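PDB 4IQD: carboxyvinyl-carboxyphosphonate phosphorylmutase from Bacillus anthracis, which belongs to the phosphoenolpyruvate phosphomutase family of TIM-barrel proteins and binds pyruvic acid. Local coordinates for residues A23-N28 with S159-A164; V141-L146 with N182-A187; Q198-F203 with A233-Q238. All coordinates share one frame; numbering follows the deposited sequence.

Contact 1: residues A23-N28 with S159-A164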
loop_
_atom_site.group_PDB
_atom_site.type_symbol
_atom_site.label_atom_id
_atom_site.label_comp_id
_atom_site.label_asym_id
_atom_site.label_seq_id
_atom_site.Cartn_x
_atom_site.Cartn_y
_atom_site.Cartn_z
ATOM N N ALA A 23 -21.630 -11.463 -14.922
ATOM C CA ALA A 23 -21.407 -11.758 -16.329
ATOM C C ALA A 23 -20.078 -12.468 -16.504
ATOM O O ALA A 23 -20.013 -13.534 -17.116
ATOM C CB ALA A 23 -21.428 -10.474 -17.143
ATOM N N LEU A 24 -19.029 -11.871 -15.944
ATOM C CA LEU A 24 -17.680 -12.420 -16.013
ATOM C C LEU A 24 -17.645 -13.866 -15.538
ATOM O O LEU A 24 -16.935 -14.701 -16.098
ATOM C CB LEU A 24 -16.722 -11.584 -15.162
ATOM C CG LEU A 24 -16.476 -10.127 -15.552
ATOM C CD1 LEU A 24 -15.561 -9.472 -14.541
ATOM C CD2 LEU A 24 -15.890 -10.044 -16.939
ATOM N N VAL A 25 -18.423 -14.154 -14.504
ATOM C CA VAL A 25 -18.498 -15.495 -13.952
ATOM C C VAL A 25 -19.209 -16.442 -14.909
ATOM O O VAL A 25 -18.683 -17.499 -15.254
ATOM C CB VAL A 25 -19.229 -15.491 -12.604
ATOM C CG1 VAL A 25 -19.623 -16.898 -12.209
ATOM C CG2 VAL A 25 -18.358 -14.855 -11.541
ATOM N N GLU A 26 -20.397 -16.043 -15.352
ATOM C CA GLU A 26 -21.220 -16.878 -16.220
ATOM C C GLU A 26 -20.571 -17.107 -17.584
ATOM O O GLU A 26 -20.997 -17.976 -18.347
ATOM C CB GLU A 26 -22.606 -16.251 -16.397
ATOM C CG GLU A 26 -23.308 -15.899 -15.091
ATOM C CD GLU A 26 -23.722 -17.121 -14.288
ATOM O OE1 GLU A 26 -23.755 -17.031 -13.041
ATOM O OE2 GLU A 26 -24.034 -18.164 -14.903
ATOM N N ALA A 27 -19.537 -16.324 -17.880
ATOM C CA ALA A 27 -18.831 -16.412 -19.151
ATOM C C ALA A 27 -18.260 -17.802 -19.402
ATOM O O ALA A 27 -17.973 -18.555 -18.469
ATOM C CB ALA A 27 -17.729 -15.369 -19.218
ATOM N N ASN A 28 -18.100 -18.128 -20.677
ATOM C CA ASN A 28 -17.624 -19.437 -21.084
ATOM C C ASN A 28 -16.173 -19.659 -20.672
ATOM O O ASN A 28 -15.793 -20.761 -20.281
ATOM C CB ASN A 28 -17.775 -19.589 -22.598
ATOM C CG ASN A 28 -18.073 -21.010 -23.013
ATOM O OD1 ASN A 28 -18.393 -21.859 -22.181
ATOM N ND2 ASN A 28 -17.981 -21.277 -24.310
ATOM N N SER A 159 -27.957 -6.328 -4.092
ATOM C CA SER A 159 -27.162 -5.999 -5.268
ATOM C C SER A 159 -25.743 -6.540 -5.143
ATOM O O SER A 159 -24.898 -6.292 -5.997
ATOM C CB SER A 159 -27.129 -4.484 -5.476
ATOM O OG SER A 159 -26.734 -3.817 -4.290
ATOM N N LEU A 160 -25.496 -7.286 -4.075
ATOM C CA LEU A 160 -24.163 -7.793 -3.780
ATOM C C LEU A 160 -24.024 -9.269 -4.143
ATOM O O LEU A 160 -24.751 -10.116 -3.628
ATOM C CB LEU A 160 -23.850 -7.590 -2.298
ATOM C CG LEU A 160 -22.428 -7.179 -1.925
ATOM C CD1 LEU A 160 -21.998 -5.940 -2.702
ATOM C CD2 LEU A 160 -22.346 -6.923 -0.434
ATOM N N TYR A 161 -23.084 -9.565 -5.034
ATOM C CA TYR A 161 -22.797 -10.935 -5.433
ATOM C C TYR A 161 -22.088 -11.619 -4.277
ATOM O O TYR A 161 -21.151 -11.067 -3.708
ATOM C CB TYR A 161 -21.910 -10.926 -6.676
ATOM C CG TYR A 161 -21.780 -12.247 -7.400
ATOM C CD1 TYR A 161 -22.666 -12.596 -8.416
ATOM C CD2 TYR A 161 -20.752 -13.127 -7.097
ATOM C CE1 TYR A 161 -22.541 -13.793 -9.094
ATOM C CE2 TYR A 161 -20.618 -14.326 -7.770
ATOM C CZ TYR A 161 -21.515 -14.655 -8.766
ATOM O OH TYR A 161 -21.381 -15.847 -9.436
ATOM N N ILE A 162 -22.542 -12.810 -3.909
ATOM C CA ILE A 162 -21.980 -13.474 -2.745
ATOM C C ILE A 162 -21.213 -14.731 -3.089
ATOM O O ILE A 162 -21.755 -15.660 -3.688
ATOM C CB ILE A 162 -23.058 -13.881 -1.743
ATOM C CG1 ILE A 162 -23.909 -12.678 -1.348
ATOM C CG2 ILE A 162 -22.410 -14.499 -0.522
ATOM C CD1 ILE A 162 -25.034 -13.032 -0.412
ATOM N N VAL A 163 -19.947 -14.760 -2.692
ATOM C CA VAL A 163 -19.160 -15.978 -2.758
ATOM C C VAL A 163 -19.007 -16.532 -1.347
ATOM O O VAL A 163 -18.597 -15.816 -0.438
ATOM C CB VAL A 163 -17.771 -15.721 -3.373
ATOM C CG1 VAL A 163 -16.909 -16.968 -3.280
ATOM C CG2 VAL A 163 -17.908 -15.262 -4.817
ATOM N N ALA A 164 -19.356 -17.802 -1.161
ATOM C CA ALA A 164 -19.263 -18.426 0.153
ATOM C C ALA A 164 -18.094 -19.403 0.240
ATOM O O ALA A 164 -17.983 -20.330 -0.561
ATOM C CB ALA A 164 -20.569 -19.124 0.505
#
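Tyr-161 and Val-25 reach for each other from opposite directions, one from a strand and the other from the last turn of a helix, and bridge two backbones that stay well apart: their CA atoms, the nearest pair across the two segments, are 10.6 Å from one another. The tyrosine spans most of this gap. With CG anti to the backbone N (chi1 -167°), its ring extends from the strand and puts the hydroxyl end against the valine. Both valine branches meet that end. CG1 of Val-25 lies 3.4 Å from OH of Tyr-161, while CG2 of Val-25 is 4.2 Å from CZ of Tyr-161, approaching the ring obliquely. The phenol end is thus straddled by the fork of an isopropyl group, a van der Waals contact. Glu-26 adds a looser approach. Its CB does not aim at the strand, but the bent chain brings the carboxylate back, leaving OE1 of Glu-26 4.5 Å from OH of Tyr-161, too far for a hydrogen bond. The helix ends here, for Ala-27 is the first residue to leave helical backbone angles. Both residues of the main pair are buried, although the two segments bury just 85 Å² between them. Phe-21, one turn earlier on helix 14-26, meets the tyrosine ring edge-to-face, and Val-25 also packs on Pro-213. Tyr-161, at the start of strand 161-166, thus reaches across to the end of helix 14-26 from the side opposite helix 143-156, where Ile-162 packs; the strand itself runs between strands 120-124 and 191-194 in the parallel sheet.

Contact 2: residues V141-L146 with N182-A187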
loop_
_atom_site.group_PDB
_atom_site.type_symbol
_atom_site.label_atom_id
_atom_site.label_comp_id
_atom_site.label_asym_id
_atom_site.label_seq_id
_atom_site.Cartn_x
_atom_site.Cartn_y
_atom_site.Cartn_z
ATOM N N VAL A 141 -18.152 -22.745 12.209
ATOM C CA VAL A 141 -19.463 -22.472 12.769
ATOM C C VAL A 141 -20.441 -23.472 12.189
ATOM O O VAL A 141 -20.126 -24.169 11.224
ATOM C CB VAL A 141 -19.952 -21.061 12.420
ATOM C CG1 VAL A 141 -18.969 -20.018 12.920
ATOM C CG2 VAL A 141 -20.172 -20.928 10.918
ATOM N N THR A 142 -21.629 -23.546 12.775
ATOM C CA THR A 142 -22.649 -24.439 12.260
ATOM C C THR A 142 -23.066 -23.971 10.881
ATOM O O THR A 142 -22.858 -22.812 10.517
ATOM C CB THR A 142 -23.885 -24.471 13.161
ATOM O OG1 THR A 142 -24.420 -23.148 13.280
ATOM C CG2 THR A 142 -23.522 -24.991 14.535
ATOM N N THR A 143 -23.643 -24.881 10.112
ATOM C CA THR A 143 -24.123 -24.553 8.783
ATOM C C THR A 143 -25.147 -23.426 8.854
ATOM O O THR A 143 -25.099 -22.491 8.058
ATOM C CB THR A 143 -24.741 -25.779 8.099
ATOM O OG1 THR A 143 -23.783 -26.843 8.080
ATOM C CG2 THR A 143 -25.146 -25.445 6.677
ATOM N N GLU A 144 -26.053 -23.515 9.823
ATOM C CA GLU A 144 -27.082 -22.500 10.029
ATOM C C GLU A 144 -26.465 -21.144 10.316
ATOM O O GLU A 144 -26.973 -20.108 9.885
ATOM C CB GLU A 144 -27.987 -22.889 11.198
ATOM C CG GLU A 144 -28.885 -21.760 11.685
ATOM C CD GLU A 144 -29.597 -22.092 12.979
ATOM O OE1 GLU A 144 -28.908 -22.338 13.993
ATOM O OE2 GLU A 144 -30.846 -22.112 12.982
ATOM N N GLU A 145 -25.358 -21.164 11.046
ATOM C CA GLU A 145 -24.693 -19.943 11.462
ATOM C C GLU A 145 -24.287 -19.088 10.264
ATOM O O GLU A 145 -24.470 -17.874 10.277
ATOM C CB GLU A 145 -23.483 -20.280 12.331
ATOM C CG GLU A 145 -23.328 -19.391 13.551
ATOM C CD GLU A 145 -22.422 -20.003 14.607
ATOM O OE1 GLU A 145 -22.557 -21.220 14.877
ATOM O OE2 GLU A 145 -21.575 -19.268 15.159
ATOM N N LEU A 146 -23.751 -19.720 9.223
ATOM C CA LEU A 146 -23.409 -18.992 8.005
ATOM C C LEU A 146 -24.657 -18.702 7.183
ATOM O O LEU A 146 -24.762 -17.654 6.550
ATOM C CB LEU A 146 -22.390 -19.750 7.152
ATOM C CG LEU A 146 -21.901 -18.917 5.958
ATOM C CD1 LEU A 146 -21.329 -17.593 6.441
ATOM C CD2 LEU A 146 -20.886 -19.649 5.105
ATOM N N ASN A 182 -24.230 -26.571 -0.626
ATOM C CA ASN A 182 -25.572 -26.486 -1.191
ATOM C C ASN A 182 -26.544 -25.728 -0.294
ATOM O O ASN A 182 -27.529 -25.165 -0.769
ATOM C CB ASN A 182 -26.120 -27.880 -1.504
ATOM C CG ASN A 182 -25.477 -28.499 -2.731
ATOM O OD1 ASN A 182 -25.141 -27.804 -3.690
ATOM N ND2 ASN A 182 -25.305 -29.816 -2.706
ATOM N N ALA A 183 -26.262 -25.720 1.003
ATOM C CA ALA A 183 -27.080 -24.977 1.950
ATOM C C ALA A 183 -26.835 -23.488 1.782
ATOM O O ALA A 183 -27.773 -22.694 1.738
ATOM C CB ALA A 183 -26.767 -25.400 3.368
ATOM N N TYR A 184 -25.563 -23.122 1.684
ATOM C CA TYR A 184 -25.171 -21.732 1.530
ATOM C C TYR A 184 -25.729 -21.174 0.225
ATOM O O TYR A 184 -26.104 -20.006 0.148
ATOM C CB TYR A 184 -23.649 -21.604 1.536
ATOM C CG TYR A 184 -22.963 -22.119 2.786
ATOM C CD1 TYR A 184 -23.641 -22.227 3.994
ATOM C CD2 TYR A 184 -21.626 -22.489 2.754
ATOM C CE1 TYR A 184 -23.001 -22.696 5.133
ATOM C CE2 TYR A 184 -20.980 -22.958 3.882
ATOM C CZ TYR A 184 -21.669 -23.060 5.068
ATOM O OH TYR A 184 -21.018 -23.528 6.187
ATOM N N VAL A 185 -25.789 -22.026 -0.793
ATOM C CA VAL A 185 -26.313 -21.636 -2.097
ATOM C C VAL A 185 -27.800 -21.317 -2.028
ATOM O O VAL A 185 -28.241 -20.275 -2.506
ATOM C CB VAL A 185 -26.083 -22.735 -3.152
ATOM C CG1 VAL A 185 -26.822 -22.398 -4.439
ATOM C CG2 VAL A 185 -24.601 -22.911 -3.416
ATOM N N LYS A 186 -28.576 -22.209 -1.424
ATOM C CA LYS A 186 -30.009 -21.978 -1.309
ATOM C C LYS A 186 -30.289 -20.792 -0.393
ATOM O O LYS A 186 -31.346 -20.169 -0.473
ATOM C CB LYS A 186 -30.728 -23.232 -0.810
ATOM C CG LYS A 186 -31.095 -23.217 0.658
ATOM C CD LYS A 186 -32.159 -24.259 0.939
ATOM C CE LYS A 186 -33.358 -24.061 0.021
ATOM N NZ LYS A 186 -34.411 -25.093 0.230
ATOM N N ALA A 187 -29.328 -20.479 0.470
ATOM C CA ALA A 187 -29.462 -19.362 1.392
ATOM C C ALA A 187 -29.264 -18.041 0.660
ATOM O O ALA A 187 -29.719 -16.993 1.117
ATOM C CB ALA A 187 -28.471 -19.497 2.539
#
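Thr-143, Leu-146, Ala-183 and Tyr-184 join two consecutive helices of the TIM-barrel fold, 143-156 and 174-187, linked in the chain through strand 161-166. Apolar contacts dominate. Tyr-184 leaves its own helix with a CB bond that is not aimed at the partner, yet its ring reaches Leu-146, whose side chain crosses it at about a right angle. Methyl CD2 of Leu-146 sits over the middle of one ring face, 3.5 Å from the centroid of the Tyr-184 ring and only 11° off the ring normal, a CH-pi contact. Leucine CG anti to the backbone N (chi1 -173°) carries the branch over the ring, and CB of Leu-146 touches CE1 of Tyr-184 at 3.6 Å. The edge of the same ring is met nearly in its plane by the carbonyl O of Thr-143, 3.6 Å from CE1 of Tyr-184. CG2 of Thr-143 lies 3.7 Å from CB of Ala-183 and also touches the Tyr-184 ring at CE1. Among the polar interactions, the tyrosine hydroxyl is held outside the two segments, by Arg-180 and Asp-125; Arg-180 also bonds to Val-141 O, so one guanidinium serves both the tyrosine and the approach to helix 143-156. That helix starts with a capping box: Glu-145 N donates to Thr-142 OG1, and Thr-142 N returns a bond to the Glu-145 carboxylate. Glu-145 OE1 takes a second bond, from the hydroxyl Thr-142 OG1 at 3.1 Å, and receives it on the anti lone pair, away from its other oxygen.

Contact 3: residues Q198-F203 with A233-Q238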
loop_
_atom_site.group_PDB
_atom_site.type_symbol
_atom_site.label_atom_id
_atom_site.label_comp_id
_atom_site.label_asym_id
_atom_site.label_seq_id
_atom_site.Cartn_x
_atom_site.Cartn_y
_atom_site.Cartn_z
ATOM N N GLN A 198 -8.934 -31.985 -2.698
ATOM C CA GLN A 198 -7.652 -32.682 -2.700
ATOM C C GLN A 198 -7.218 -33.372 -3.994
ATOM O O GLN A 198 -6.154 -33.991 -4.029
ATOM C CB GLN A 198 -7.594 -33.659 -1.523
ATOM C CG GLN A 198 -7.682 -32.958 -0.176
ATOM C CD GLN A 198 -7.782 -33.918 0.984
ATOM O OE1 GLN A 198 -7.499 -35.105 0.846
ATOM N NE2 GLN A 198 -8.187 -33.408 2.139
ATOM N N SER A 199 -8.012 -33.259 -5.054
ATOM C CA SER A 199 -7.662 -33.918 -6.308
ATOM C C SER A 199 -8.523 -33.487 -7.479
ATOM O O SER A 199 -9.542 -32.822 -7.310
ATOM C CB SER A 199 -7.778 -35.435 -6.164
ATOM O OG SER A 199 -9.128 -35.815 -5.976
ATOM N N GLU A 200 -8.099 -33.895 -8.670
ATOM C CA GLU A 200 -8.883 -33.704 -9.877
ATOM C C GLU A 200 -10.299 -34.259 -9.745
ATOM O O GLU A 200 -11.271 -33.596 -10.107
ATOM C CB GLU A 200 -8.160 -34.288 -11.105
ATOM C CG GLU A 200 -9.002 -34.328 -12.389
ATOM C CD GLU A 200 -8.205 -33.987 -13.647
ATOM O OE1 GLU A 200 -8.756 -34.130 -14.760
ATOM O OE2 GLU A 200 -7.035 -33.567 -13.527
ATOM N N GLU A 201 -10.411 -35.468 -9.204
ATOM C CA GLU A 201 -11.712 -36.113 -9.064
ATOM C C GLU A 201 -12.592 -35.404 -8.041
ATOM O O GLU A 201 -13.809 -35.391 -8.178
ATOM C CB GLU A 201 -11.569 -37.597 -8.702
ATOM C CG GLU A 201 -11.237 -37.877 -7.244
ATOM C CD GLU A 201 -11.998 -39.070 -6.686
ATOM O OE1 GLU A 201 -12.621 -39.809 -7.479
ATOM O OE2 GLU A 201 -11.980 -39.263 -5.452
ATOM N N GLU A 202 -11.982 -34.810 -7.020
ATOM C CA GLU A 202 -12.755 -34.093 -6.015
ATOM C C GLU A 202 -13.295 -32.791 -6.579
ATOM O O GLU A 202 -14.409 -32.383 -6.265
ATOM C CB GLU A 202 -11.930 -33.842 -4.751
ATOM C CG GLU A 202 -11.676 -35.106 -3.943
ATOM C CD GLU A 202 -11.243 -34.831 -2.514
ATOM O OE1 GLU A 202 -11.213 -33.650 -2.112
ATOM O OE2 GLU A 202 -10.935 -35.802 -1.791
ATOM N N PHE A 203 -12.500 -32.148 -7.429
ATOM C CA PHE A 203 -12.921 -30.909 -8.072
ATOM C C PHE A 203 -14.148 -31.193 -8.930
ATOM O O PHE A 203 -15.204 -30.586 -8.743
ATOM C CB PHE A 203 -11.804 -30.318 -8.941
ATOM C CG PHE A 203 -10.560 -29.930 -8.174
ATOM C CD1 PHE A 203 -10.552 -29.873 -6.799
ATOM C CD2 PHE A 203 -9.400 -29.597 -8.844
ATOM C CE1 PHE A 203 -9.403 -29.514 -6.124
ATOM C CE2 PHE A 203 -8.259 -29.245 -8.176
ATOM C CZ PHE A 203 -8.261 -29.201 -6.810
ATOM N N ALA A 233 -10.334 -24.582 -15.521
ATOM C CA ALA A 233 -11.560 -24.384 -16.285
ATOM C C ALA A 233 -12.215 -25.694 -16.706
ATOM O O ALA A 233 -13.409 -25.878 -16.503
ATOM C CB ALA A 233 -11.296 -23.509 -17.498
ATOM N N ASN A 234 -11.445 -26.606 -17.290
ATOM C CA ASN A 234 -12.030 -27.870 -17.722
ATOM C C ASN A 234 -12.222 -28.823 -16.554
ATOM O O ASN A 234 -12.837 -29.880 -16.686
ATOM C CB ASN A 234 -11.214 -28.516 -18.846
ATOM C CG ASN A 234 -9.760 -28.715 -18.479
ATOM O OD1 ASN A 234 -9.439 -29.277 -17.434
ATOM N ND2 ASN A 234 -8.868 -28.249 -19.345
HETATM N N MSE A 235 -11.699 -28.430 -15.402
HETATM C CA MSE A 235 -11.801 -29.245 -14.209
HETATM C C MSE A 235 -13.001 -28.836 -13.363
HETATM O O MSE A 235 -13.267 -29.427 -12.318
HETATM C CB MSE A 235 -10.509 -29.165 -13.405
HETATM C CG MSE A 235 -9.296 -29.742 -14.123
HETATM SE SE MSE A 235 -7.974 -30.217 -12.798
HETATM C CE MSE A 235 -9.327 -30.978 -11.680
ATOM N N GLY A 236 -13.718 -27.814 -13.819
ATOM C CA GLY A 236 -14.988 -27.449 -13.219
ATOM C C GLY A 236 -15.030 -26.116 -12.496
ATOM O O GLY A 236 -15.912 -25.889 -11.668
ATOM N N PHE A 237 -14.086 -25.234 -12.805
ATOM C CA PHE A 237 -14.043 -23.916 -12.177
ATOM C C PHE A 237 -14.333 -22.803 -13.171
ATOM O O PHE A 237 -14.015 -22.915 -14.350
ATOM C CB PHE A 237 -12.698 -23.680 -11.490
ATOM C CG PHE A 237 -12.526 -24.472 -10.230
ATOM C CD1 PHE A 237 -13.054 -24.015 -9.037
ATOM C CD2 PHE A 237 -11.848 -25.677 -10.240
ATOM C CE1 PHE A 237 -12.908 -24.742 -7.877
ATOM C CE2 PHE A 237 -11.697 -26.408 -9.083
ATOM C CZ PHE A 237 -12.228 -25.939 -7.898
ATOM N N GLN A 238 -14.943 -21.730 -12.686
ATOM C CA GLN A 238 -15.340 -20.630 -13.555
ATOM C C GLN A 238 -14.677 -19.313 -13.164
ATOM O O GLN A 238 -14.886 -18.286 -13.807
ATOM C CB GLN A 238 -16.861 -20.502 -13.568
ATOM C CG GLN A 238 -17.544 -21.811 -13.914
ATOM C CD GLN A 238 -19.047 -21.738 -13.831
ATOM O OE1 GLN A 238 -19.659 -20.772 -14.285
ATOM N NE2 GLN A 238 -19.656 -22.763 -13.249
#
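Phe-203 and Phe-237 both turn CG anti to their carbonyl carbon, which directs each ring toward the other segment. There they form a T-shaped pair. The edge of Phe-237 points at one face of Phe-203, with the Phe-203 and Phe-237 ring centroids 5.5 Å apart and the planes at 78°. The leading atom is CE2 of Phe-237, 3.8 Å from CG of Phe-203. On the opposite face of the Phe-203 ring, toward the rim, lies the carbonyl O of Ser-199, so the aromatic is sandwiched between a ring edge and its own helix start. Selenomethionine Met-235 enters beside this pair. A bend at its third torsion (chi3 43°) brings the terminal methyl CE near Glu-200 and Phe-203, although its exact position against the ring is doubtful, and the chain crosses the Glu-200 side chain at about a right angle. SE of Met-235 lies 3.6 Å from OE2 of Glu-200, whose other oxygen, OE1, forms a salt bridge with Arg-204. The carbonyl O of Met-235 is buried without a polar partner. Both segments are shaped by helix ends. Ser-199 is the N-cap of helix 200-209, its OG accepting from Glu-202 N at 3.2 Å. Glu-202 is itself tied to Arg-169, a residue of a pyruvic acid pocket. Helix 229-234 closes at Gly-236 with positive phi in a Schellman motif, and the chain then heads into strand 239-242: a helix start and a helix end packed together on the outer layer of the TIM barrel.

In the fold
Contacts 1 and 2 interlock along the chain, their segments alternating, with centres 18 Å apart. They meet where CB of Ala-164 lies 4.1 Å from CB of Tyr-184, so strand 161-166, which meets helix 14-26 in contact 1, also packs through Ala-164 on helix 174-187, one of the two helices of contact 2. Contact 3 follows contact 1 in the chain; its centre is also 18 Å from that of contact 1, and the two touch by packing at Val-25 O and Gln-238 OE1. Contacts 2 and 3 stay about 11 Å apart at their nearest atoms. Pyruvic acid molecules lie about 8 Å from the Glu-200 side chain and about 13 Å from that of Thr-143.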